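Local coordinates for protein polyketide synthase type I (Bacillus amyloliquefaciens, PDB 5KKU) that probably dehydrates polyketide intermediates through its N-terminal double-hotdog dehydratase domain, one part of the difficidin assembly line, at residues H25-I30 / S151-G156. Sequence-based numbering, arbitrary orientation.
Sequences HRVHQI and SHIEHG
His25 turns the CD2 edge of its imidazole onto the ring face of His155, with CD2 3.6 Å from His155 NE2. With CD2 directed at that face and the planes at 62°, the pair is a tilted edge-to-face (T-shaped) one. This CD2 lies off the centre of the His155 ring, toward its rim. With CG anti to the backbone N (chi1 -172°), the His25 ring runs alongside both His155 and Ile153, and its NE2 meets the Ile153 CG2 methyl at 3.6 Å. Further along the same sheet face, Val27 CG2 packs against Ile153 CG1 at 4.0 Å, while Val27 also touches helix 286-297.

The backbones beneath form an antiparallel ladder. Arg26 and Glu154 are its hydrogen-bonded pair: Glu154 N reaches Arg26 O at 2.8 Å, whereas the return bond from Arg26 N to Glu154 O is longer, at 3.2 Å. Beyond the strands, His28 N donates to His152 O at 2.8 Å, as Val27-Ile30 makes a type I' turn and His152, at positive phi, ends helix 146-150 in a Schellman motif. His152 CB sits over the centre of the His28 ring, 3.6 Å from its centroid, a CH-pi contact; the two ring planes are nearly parallel, at 20°, but slid apart.

His155 NE2 is hydrogen-bonded to Asp198 OD2, which probably helps orient both groups. Since His25 and Asp198 are the predicted proton acceptor and donor, this bridge between the N- and C-terminal hotdog folds carries one predicted catalytic residue and holds the other through His155, so it forms part of the probable active site of a double-hotdog polyketide synthase dehydratase.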
loop_
_atom_site.group_PDB
_atom_site.type_symbol
_atom_site.label_atom_id
_atom_site.label_comp_id
_atom_site.label_asym_id
_atom_site.label_seq_id
_atom_site.Cartn_x
_atom_site.Cartn_y
_atom_site.Cartn_z
ATOM N N HIS A 25 4.053 6.949 -10.275
ATOM C CA HIS A 25 3.217 7.480 -9.204
ATOM C C HIS A 25 3.596 8.896 -8.824
ATOM O O HIS A 25 4.504 9.142 -8.056
ATOM C CB HIS A 25 3.161 6.575 -7.979
ATOM C CG HIS A 25 2.171 7.015 -6.970
ATOM N ND1 HIS A 25 2.527 7.664 -5.823
ATOM C CD2 HIS A 25 0.836 6.906 -6.932
ATOM C CE1 HIS A 25 1.455 7.940 -5.125
ATOM N NE2 HIS A 25 0.418 7.497 -5.783
ATOM N N ARG A 26 2.914 9.844 -9.399
ATOM C CA ARG A 26 3.231 11.205 -9.090
ATOM C C ARG A 26 2.049 11.965 -8.537
ATOM O O ARG A 26 0.984 11.828 -9.004
ATOM C CB ARG A 26 3.879 11.905 -10.283
ATOM C CG ARG A 26 4.689 11.021 -11.210
ATOM C CD ARG A 26 5.331 11.799 -12.330
ATOM N NE ARG A 26 6.169 10.963 -13.129
ATOM C CZ ARG A 26 6.842 11.323 -14.204
ATOM N NH1 ARG A 26 6.837 12.560 -14.636
ATOM N NH2 ARG A 26 7.537 10.434 -14.824
ATOM N N VAL A 27 2.254 12.706 -7.487
ATOM C CA VAL A 27 1.244 13.553 -6.924
ATOM C C VAL A 27 1.576 15.042 -7.106
ATOM O O VAL A 27 2.569 15.502 -6.649
ATOM C CB VAL A 27 1.092 13.202 -5.470
ATOM C CG1 VAL A 27 0.043 14.064 -4.806
ATOM C CG2 VAL A 27 0.858 11.728 -5.298
ATOM N N HIS A 28 0.724 15.790 -7.756
ATOM C CA HIS A 28 1.065 17.093 -8.297
ATOM C C HIS A 28 2.391 17.093 -9.050
ATOM O O HIS A 28 3.197 17.923 -8.867
ATOM C CB HIS A 28 1.054 18.192 -7.252
ATOM C CG HIS A 28 -0.281 18.493 -6.670
ATOM N ND1 HIS A 28 -0.707 17.939 -5.496
ATOM C CD2 HIS A 28 -1.250 19.340 -7.052
ATOM C CE1 HIS A 28 -1.885 18.416 -5.185
ATOM N NE2 HIS A 28 -2.241 19.259 -6.123
ATOM N N GLN A 29 2.573 16.138 -9.904
ATOM C CA GLN A 29 3.710 16.128 -10.774
ATOM C C GLN A 29 5.004 15.893 -10.046
ATOM O O GLN A 29 6.024 16.115 -10.579
ATOM C CB GLN A 29 3.744 17.378 -11.676
ATOM C CG GLN A 29 2.806 17.272 -12.864
ATOM C CD GLN A 29 2.839 18.431 -13.841
ATOM O OE1 GLN A 29 2.326 19.507 -13.564
ATOM N NE2 GLN A 29 3.406 18.204 -14.987
ATOM N N ILE A 30 4.914 15.442 -8.822
ATOM C CA ILE A 30 6.091 15.101 -8.058
ATOM C C ILE A 30 6.131 13.596 -7.817
ATOM O O ILE A 30 5.147 13.030 -7.494
ATOM C CB ILE A 30 6.170 15.879 -6.759
ATOM C CG1 ILE A 30 6.302 17.361 -7.026
ATOM C CG2 ILE A 30 7.291 15.378 -5.912
ATOM C CD1 ILE A 30 5.754 18.186 -5.916
ATOM N N SER A 151 -7.768 14.259 -7.843
ATOM C CA SER A 151 -7.029 14.710 -6.702
ATOM C C SER A 151 -5.513 14.837 -6.993
ATOM O O SER A 151 -4.728 14.852 -6.120
ATOM C CB SER A 151 -7.442 13.927 -5.442
ATOM O OG SER A 151 -6.622 12.846 -5.119
ATOM N N HIS A 152 -5.163 14.965 -8.255
ATOM C CA HIS A 152 -3.806 15.233 -8.734
ATOM C C HIS A 152 -2.808 14.159 -8.453
ATOM O O HIS A 152 -1.655 14.401 -8.278
ATOM C CB HIS A 152 -3.279 16.583 -8.276
ATOM C CG HIS A 152 -4.074 17.712 -8.800
ATOM N ND1 HIS A 152 -5.032 18.336 -8.055
ATOM C CD2 HIS A 152 -4.117 18.272 -10.020
ATOM C CE1 HIS A 152 -5.607 19.268 -8.782
ATOM N NE2 HIS A 152 -5.073 19.245 -9.982
ATOM N N ILE A 153 -3.305 12.958 -8.439
ATOM C CA ILE A 153 -2.491 11.774 -8.320
ATOM C C ILE A 153 -2.462 11.027 -9.657
ATOM O O ILE A 153 -3.469 10.692 -10.186
ATOM C CB ILE A 153 -3.024 10.886 -7.216
ATOM C CG1 ILE A 153 -3.045 11.668 -5.925
ATOM C CG2 ILE A 153 -2.208 9.636 -7.091
ATOM C CD1 ILE A 153 -3.531 10.884 -4.757
ATOM N N GLU A 154 -1.310 10.798 -10.218
ATOM C CA GLU A 154 -1.270 10.190 -11.506
ATOM C C GLU A 154 -0.529 8.881 -11.575
ATOM O O GLU A 154 0.657 8.813 -11.401
ATOM C CB GLU A 154 -0.729 11.143 -12.556
ATOM C CG GLU A 154 -1.519 12.405 -12.779
ATOM C CD GLU A 154 -2.783 12.253 -13.623
ATOM O OE1 GLU A 154 -2.803 11.527 -14.618
ATOM O OE2 GLU A 154 -3.752 12.918 -13.306
ATOM N N HIS A 155 -1.242 7.829 -11.866
ATOM C CA HIS A 155 -0.634 6.559 -12.017
ATOM C C HIS A 155 -0.180 6.313 -13.431
ATOM O O HIS A 155 -0.922 6.511 -14.351
ATOM C CB HIS A 155 -1.596 5.472 -11.626
ATOM C CG HIS A 155 -1.828 5.346 -10.164
ATOM N ND1 HIS A 155 -2.773 6.083 -9.501
ATOM C CD2 HIS A 155 -1.271 4.539 -9.244
ATOM C CE1 HIS A 155 -2.778 5.737 -8.240
ATOM N NE2 HIS A 155 -1.874 4.807 -8.057
ATOM N N GLY A 156 1.067 5.929 -13.585
ATOM C CA GLY A 156 1.627 5.453 -14.822
ATOM C C GLY A 156 1.564 3.951 -15.076
ATOM O O GLY A 156 1.053 3.237 -14.295
#